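Local coordinates for twitching motility protein PilT (Aquifex aeolicus, PDB 2EYU) that probably acts as a P-loop ATPase motor that powers retraction of type IV pili and thereby twitching motility, at residues A[31-36]-A[131-136]; A[99-104]-A[123-128]. The protein carries 1 engineered substitution. All blocks are in the same frame, centred on the assembly; numbering follows the deposited sequence.

Contact 1: A[31-36]-A[131-136]; sequences TGPTGS and HTNTAI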
loop_
_atom_site.group_PDB
_atom_site.type_symbol
_atom_site.label_atom_id
_atom_site.label_comp_id
_atom_site.label_asym_id
_atom_site.label_seq_id
_atom_site.Cartn_x
_atom_site.Cartn_y
_atom_site.Cartn_z
ATOM N N THR A 31 -1.596 3.539 -0.079
ATOM C CA THR A 31 -2.617 4.451 -0.598
ATOM C C THR A 31 -2.844 5.665 0.295
ATOM O O THR A 31 -2.327 5.768 1.393
ATOM C CB THR A 31 -3.976 3.740 -0.761
ATOM O OG1 THR A 31 -4.469 3.427 0.540
ATOM C CG2 THR A 31 -3.820 2.420 -1.519
ATOM N N GLY A 32 -3.635 6.599 -0.239
ATOM C CA GLY A 32 -4.004 7.814 0.454
ATOM C C GLY A 32 -4.239 8.988 -0.483
ATOM O O GLY A 32 -3.948 8.990 -1.677
ATOM N N PRO A 33 -4.797 10.053 0.080
ATOM C CA PRO A 33 -5.163 11.220 -0.732
ATOM C C PRO A 33 -3.975 11.952 -1.314
ATOM O O PRO A 33 -2.828 11.496 -1.349
ATOM C CB PRO A 33 -5.907 12.093 0.296
ATOM C CG PRO A 33 -5.365 11.669 1.621
ATOM C CD PRO A 33 -5.119 10.185 1.509
ATOM N N THR A 34 -4.248 13.159 -1.814
ATOM C CA THR A 34 -3.179 13.962 -2.399
ATOM C C THR A 34 -2.153 14.336 -1.353
ATOM O O THR A 34 -2.511 14.668 -0.222
ATOM C CB THR A 34 -3.807 15.215 -3.052
ATOM O OG1 THR A 34 -4.301 14.800 -4.333
ATOM C CG2 THR A 34 -2.768 16.289 -3.267
ATOM N N GLY A 35 -0.861 14.300 -1.651
ATOM C CA GLY A 35 0.139 14.629 -0.662
ATOM C C GLY A 35 0.073 13.836 0.631
ATOM O O GLY A 35 0.356 14.435 1.672
ATOM N N SER A 36 -0.257 12.555 0.572
ATOM C CA SER A 36 -0.374 11.637 1.687
ATOM C C SER A 36 0.952 11.042 2.126
ATOM O O SER A 36 0.992 10.349 3.150
ATOM C CB SER A 36 -1.262 10.436 1.262
ATOM O OG SER A 36 -0.620 9.843 0.131
ATOM N N HIS A 131 -5.245 6.250 -4.789
ATOM C CA HIS A 131 -5.665 7.402 -3.989
ATOM C C HIS A 131 -6.805 7.122 -3.033
ATOM O O HIS A 131 -7.425 8.033 -2.452
ATOM C CB HIS A 131 -6.075 8.542 -4.942
ATOM C CG HIS A 131 -4.888 9.353 -5.375
ATOM N ND1 HIS A 131 -4.602 9.596 -6.702
ATOM C CD2 HIS A 131 -3.931 10.000 -4.676
ATOM C CE1 HIS A 131 -3.517 10.340 -6.796
ATOM N NE2 HIS A 131 -3.082 10.602 -5.581
ATOM N N THR A 132 -7.118 5.851 -2.813
ATOM C CA THR A 132 -8.160 5.484 -1.847
ATOM C C THR A 132 -7.720 5.760 -0.428
ATOM O O THR A 132 -6.524 5.796 -0.119
ATOM C CB THR A 132 -8.509 3.989 -1.983
ATOM O OG1 THR A 132 -7.280 3.251 -1.922
ATOM C CG2 THR A 132 -9.137 3.687 -3.332
ATOM N N ASN A 133 -8.691 5.959 0.465
ATOM C CA ASN A 133 -8.341 6.408 1.810
ATOM C C ASN A 133 -8.242 5.283 2.822
ATOM O O ASN A 133 -7.662 5.514 3.883
ATOM C CB ASN A 133 -9.375 7.446 2.280
ATOM C CG ASN A 133 -8.800 8.851 2.162
ATOM O OD1 ASN A 133 -9.184 9.768 2.884
ATOM N ND2 ASN A 133 -7.858 8.997 1.234
ATOM N N THR A 134 -8.796 4.116 2.521
ATOM C CA THR A 134 -8.924 3.048 3.522
ATOM C C THR A 134 -8.585 1.688 2.952
ATOM O O THR A 134 -8.622 1.477 1.740
ATOM C CB THR A 134 -10.384 3.102 4.026
ATOM O OG1 THR A 134 -10.433 4.126 5.053
ATOM C CG2 THR A 134 -10.869 1.832 4.675
ATOM N N ALA A 135 -8.232 0.726 3.794
ATOM C CA ALA A 135 -7.865 -0.593 3.295
ATOM C C ALA A 135 -9.060 -1.193 2.561
ATOM O O ALA A 135 -8.869 -1.858 1.546
ATOM C CB ALA A 135 -7.393 -1.481 4.434
ATOM N N ILE A 136 -10.246 -0.921 3.101
ATOM C CA ILE A 136 -11.485 -1.437 2.550
ATOM C C ILE A 136 -11.830 -0.777 1.221
ATOM O O ILE A 136 -12.257 -1.439 0.270
ATOM C CB ILE A 136 -12.658 -1.193 3.515
ATOM C CG1 ILE A 136 -12.499 -1.826 4.898
ATOM C CG2 ILE A 136 -13.975 -1.610 2.877
ATOM C CD1 ILE A 136 -13.277 -1.097 5.976
#
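His131 lays one edge of its imidazole against the backbone of the 31-36 loop, with CD2 lying 3.2 Å from Gly32 O. Pro33 O also meets this edge, in the plane of the ring, so the imidazole edge borders two carbonyl oxygens of the loop. Its own backbone adds to the grip, since His131 CA directs a C-H toward Gly32 O at 3.3 Å. Beside this, Thr31 and Thr132 meet as obliquely set side chains, Thr31 CB lying 3.5 Å from Thr132 OG1. The hydroxyl of Thr31 sits between its backbone N and carbonyl carbon (chi1 68°), a rotation that brings OG1 within 3.2 Å of Thr132 O, to which it donates a weak hydrogen bond. The same hydroxyl is also hydrogen-bonded to Ser167 OG on strand 162-171, whereas Thr132 OG1 turns to Thr138 OG1 of helix 135-144. Asn133 crosses Pro33 at about a right angle and packs tightly, its ND2 only 3.0 Å from Pro33 CD. This is close packing of an amide nitrogen on a proline ring; the other end of the amide, OD1, is taken by Arg169 NH2, which helps to settle which way the group is turned. The loop's own shape comes from a type II turn running from Pro33 to Ser36, and Ser36 OG makes a weak bond back to Pro33 O. At Gly32 a beta carbon would collide with Ser36 CB, 2.8 Å away, and the backbone angles alone would press it against the carbonyl O of Thr31. The pairing is consistent with a Walker A loop lying beside the conserved histidine-containing segment, often called the His box, of type II/IV secretion ATPases.

Contact 2: A[99-104]-A[123-128]; sequences PDVIFV and GHLVFG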
loop_
_atom_site.group_PDB
_atom_site.type_symbol
_atom_site.label_atom_id
_atom_site.label_comp_id
_atom_site.label_asym_id
_atom_site.label_seq_id
_atom_site.Cartn_x
_atom_site.Cartn_y
_atom_site.Cartn_z
ATOM N N PRO A 99 11.665 -9.054 -13.846
ATOM C CA PRO A 99 12.484 -8.575 -12.718
ATOM C C PRO A 99 11.965 -9.177 -11.426
ATOM O O PRO A 99 10.961 -9.901 -11.427
ATOM C CB PRO A 99 12.254 -7.065 -12.836
ATOM C CG PRO A 99 10.836 -6.952 -13.264
ATOM C CD PRO A 99 10.524 -8.182 -14.086
ATOM N N ASP A 100 12.633 -8.891 -10.320
ATOM C CA ASP A 100 12.245 -9.412 -9.013
ATOM C C ASP A 100 11.130 -8.582 -8.382
ATOM O O ASP A 100 10.372 -9.085 -7.560
ATOM C CB ASP A 100 13.402 -9.391 -8.022
ATOM C CG ASP A 100 14.552 -10.285 -8.413
ATOM O OD1 ASP A 100 14.429 -11.488 -8.103
ATOM O OD2 ASP A 100 15.511 -9.745 -8.998
ATOM N N VAL A 101 11.135 -7.321 -8.798
ATOM C CA VAL A 101 10.259 -6.312 -8.232
ATOM C C VAL A 101 9.828 -5.358 -9.347
ATOM O O VAL A 101 10.654 -4.981 -10.165
ATOM C CB VAL A 101 10.923 -5.471 -7.142
ATOM C CG1 VAL A 101 9.991 -4.332 -6.725
ATOM C CG2 VAL A 101 11.297 -6.285 -5.906
ATOM N N ILE A 102 8.560 -4.984 -9.360
ATOM C CA ILE A 102 8.130 -3.902 -10.238
ATOM C C ILE A 102 7.341 -2.882 -9.420
ATOM O O ILE A 102 6.535 -3.286 -8.584
ATOM C CB ILE A 102 7.186 -4.324 -11.366
ATOM C CG1 ILE A 102 6.648 -3.147 -12.186
ATOM C CG2 ILE A 102 6.032 -5.117 -10.792
ATOM C CD1 ILE A 102 7.166 -3.096 -13.607
ATOM N N PHE A 103 7.528 -1.590 -9.674
ATOM C CA PHE A 103 6.637 -0.634 -8.980
ATOM C C PHE A 103 5.851 0.073 -10.082
ATOM O O PHE A 103 6.498 0.642 -10.961
ATOM C CB PHE A 103 7.459 0.269 -8.078
ATOM C CG PHE A 103 6.781 1.535 -7.577
ATOM C CD1 PHE A 103 5.463 1.566 -7.173
ATOM C CD2 PHE A 103 7.512 2.719 -7.531
ATOM C CE1 PHE A 103 4.866 2.738 -6.731
ATOM C CE2 PHE A 103 6.928 3.890 -7.092
ATOM C CZ PHE A 103 5.605 3.904 -6.706
ATOM N N VAL A 104 4.530 -0.009 -10.031
ATOM C CA VAL A 104 3.588 0.638 -10.923
ATOM C C VAL A 104 2.970 1.854 -10.224
ATOM O O VAL A 104 2.150 1.749 -9.308
ATOM C CB VAL A 104 2.458 -0.286 -11.397
ATOM C CG1 VAL A 104 1.639 -0.836 -10.246
ATOM C CG2 VAL A 104 1.553 0.449 -12.376
ATOM N N GLY A 123 5.127 -14.857 -9.998
ATOM C CA GLY A 123 6.462 -14.769 -9.475
ATOM C C GLY A 123 7.060 -13.392 -9.375
ATOM O O GLY A 123 8.275 -13.239 -9.348
ATOM N N HIS A 124 6.253 -12.334 -9.266
ATOM C CA HIS A 124 6.889 -11.044 -9.038
ATOM C C HIS A 124 6.247 -10.294 -7.883
ATOM O O HIS A 124 5.049 -10.427 -7.665
ATOM C CB HIS A 124 6.804 -10.171 -10.296
ATOM C CG HIS A 124 7.209 -10.893 -11.540
ATOM N ND1 HIS A 124 6.330 -11.627 -12.308
ATOM C CD2 HIS A 124 8.417 -10.994 -12.145
ATOM C CE1 HIS A 124 6.977 -12.149 -13.336
ATOM N NE2 HIS A 124 8.242 -11.776 -13.262
ATOM N N LEU A 125 7.080 -9.506 -7.212
ATOM C CA LEU A 125 6.644 -8.649 -6.120
ATOM C C LEU A 125 6.177 -7.334 -6.726
ATOM O O LEU A 125 6.944 -6.664 -7.426
ATOM C CB LEU A 125 7.755 -8.417 -5.101
ATOM C CG LEU A 125 7.300 -7.679 -3.833
ATOM C CD1 LEU A 125 6.177 -8.432 -3.137
ATOM C CD2 LEU A 125 8.447 -7.481 -2.855
ATOM N N VAL A 126 4.918 -6.966 -6.489
ATOM C CA VAL A 126 4.407 -5.774 -7.161
ATOM C C VAL A 126 4.001 -4.705 -6.151
ATOM O O VAL A 126 3.187 -4.954 -5.276
ATOM C CB VAL A 126 3.228 -6.110 -8.086
ATOM C CG1 VAL A 126 2.718 -4.848 -8.771
ATOM C CG2 VAL A 126 3.642 -7.138 -9.135
ATOM N N PHE A 127 4.586 -3.511 -6.251
ATOM C CA PHE A 127 4.134 -2.343 -5.510
ATOM C C PHE A 127 3.237 -1.495 -6.410
ATOM O O PHE A 127 3.504 -1.280 -7.599
ATOM C CB PHE A 127 5.301 -1.448 -5.053
ATOM C CG PHE A 127 6.141 -2.022 -3.928
ATOM C CD1 PHE A 127 7.040 -3.047 -4.198
ATOM C CD2 PHE A 127 6.034 -1.537 -2.637
ATOM C CE1 PHE A 127 7.807 -3.580 -3.176
ATOM C CE2 PHE A 127 6.791 -2.073 -1.614
ATOM C CZ PHE A 127 7.681 -3.100 -1.885
ATOM N N GLY A 128 2.136 -0.990 -5.853
ATOM C CA GLY A 128 1.354 -0.012 -6.577
ATOM C C GLY A 128 0.810 1.039 -5.633
ATOM O O GLY A 128 0.846 0.895 -4.413
#
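A parallel beta pairing joins strands 101-104 and 125-130, the two arms of a beta-alpha-beta unit whose connecting helix is 110-121, in the buried sheet of this P-loop NTPase fold. The axes of the short strand segments come within 4.7 Å, at an angle of 18°. Backbone bonds step from one strand to the other: Ile102 N reaches Leu125 O at 3.0 Å, and Ile102 O in turn accepts Phe127 N. On one face Ile102 and Val126 lie side by side and point the same way, Ile102 CG2 touching Val126 CG2 at 3.5 Å; helix 87-97 covers Ile102 there. The face bearing Val101, Leu125, Phe103 and Phe127 packs under helix 38-52, where Ile42 meets both phenylalanines. Before the strands begin, the His124 ring crosses Pro99 at about a right angle, its CD2 lying 4.0 Å from Pro99 CD, while ND1 is hydrogen-bonded to Ala119 O in the last turn of the connecting helix. Exchanging this imidazole for the methyl of an alanine is likely to leave the Ala119 carbonyl without its donor and to open a gap beside the proline ring. At the far end Phe127 O accepts Val104 N at 2.9 Å. Phe103 holds CG anti to its backbone N (chi1 164°), which carries the ring edge to that same oxygen in plane, Phe103 CD1 lying 3.5 Å from Phe127 O.

Along the chain the segments come in the order 31-36, 99-104, 123-128 and 131-136, so both halves of contact 2 fall between the halves of contact 1. The centres of the two contacts lie about 20 Å apart, on opposite sides of the chain's centre. Strand 125-130 connects them: it pairs with strand 101-104 in contact 2 and then runs on into the loop of contact 1 ahead of helix 135-144. In the sheet it lies between strand 101-104 and strand 26-31, which feeds the Walker A-like loop. Contact 2 thus belongs to the sheet's interior, contact 1 to its loop end, where the nucleotide site of such ATPases is probably assembled.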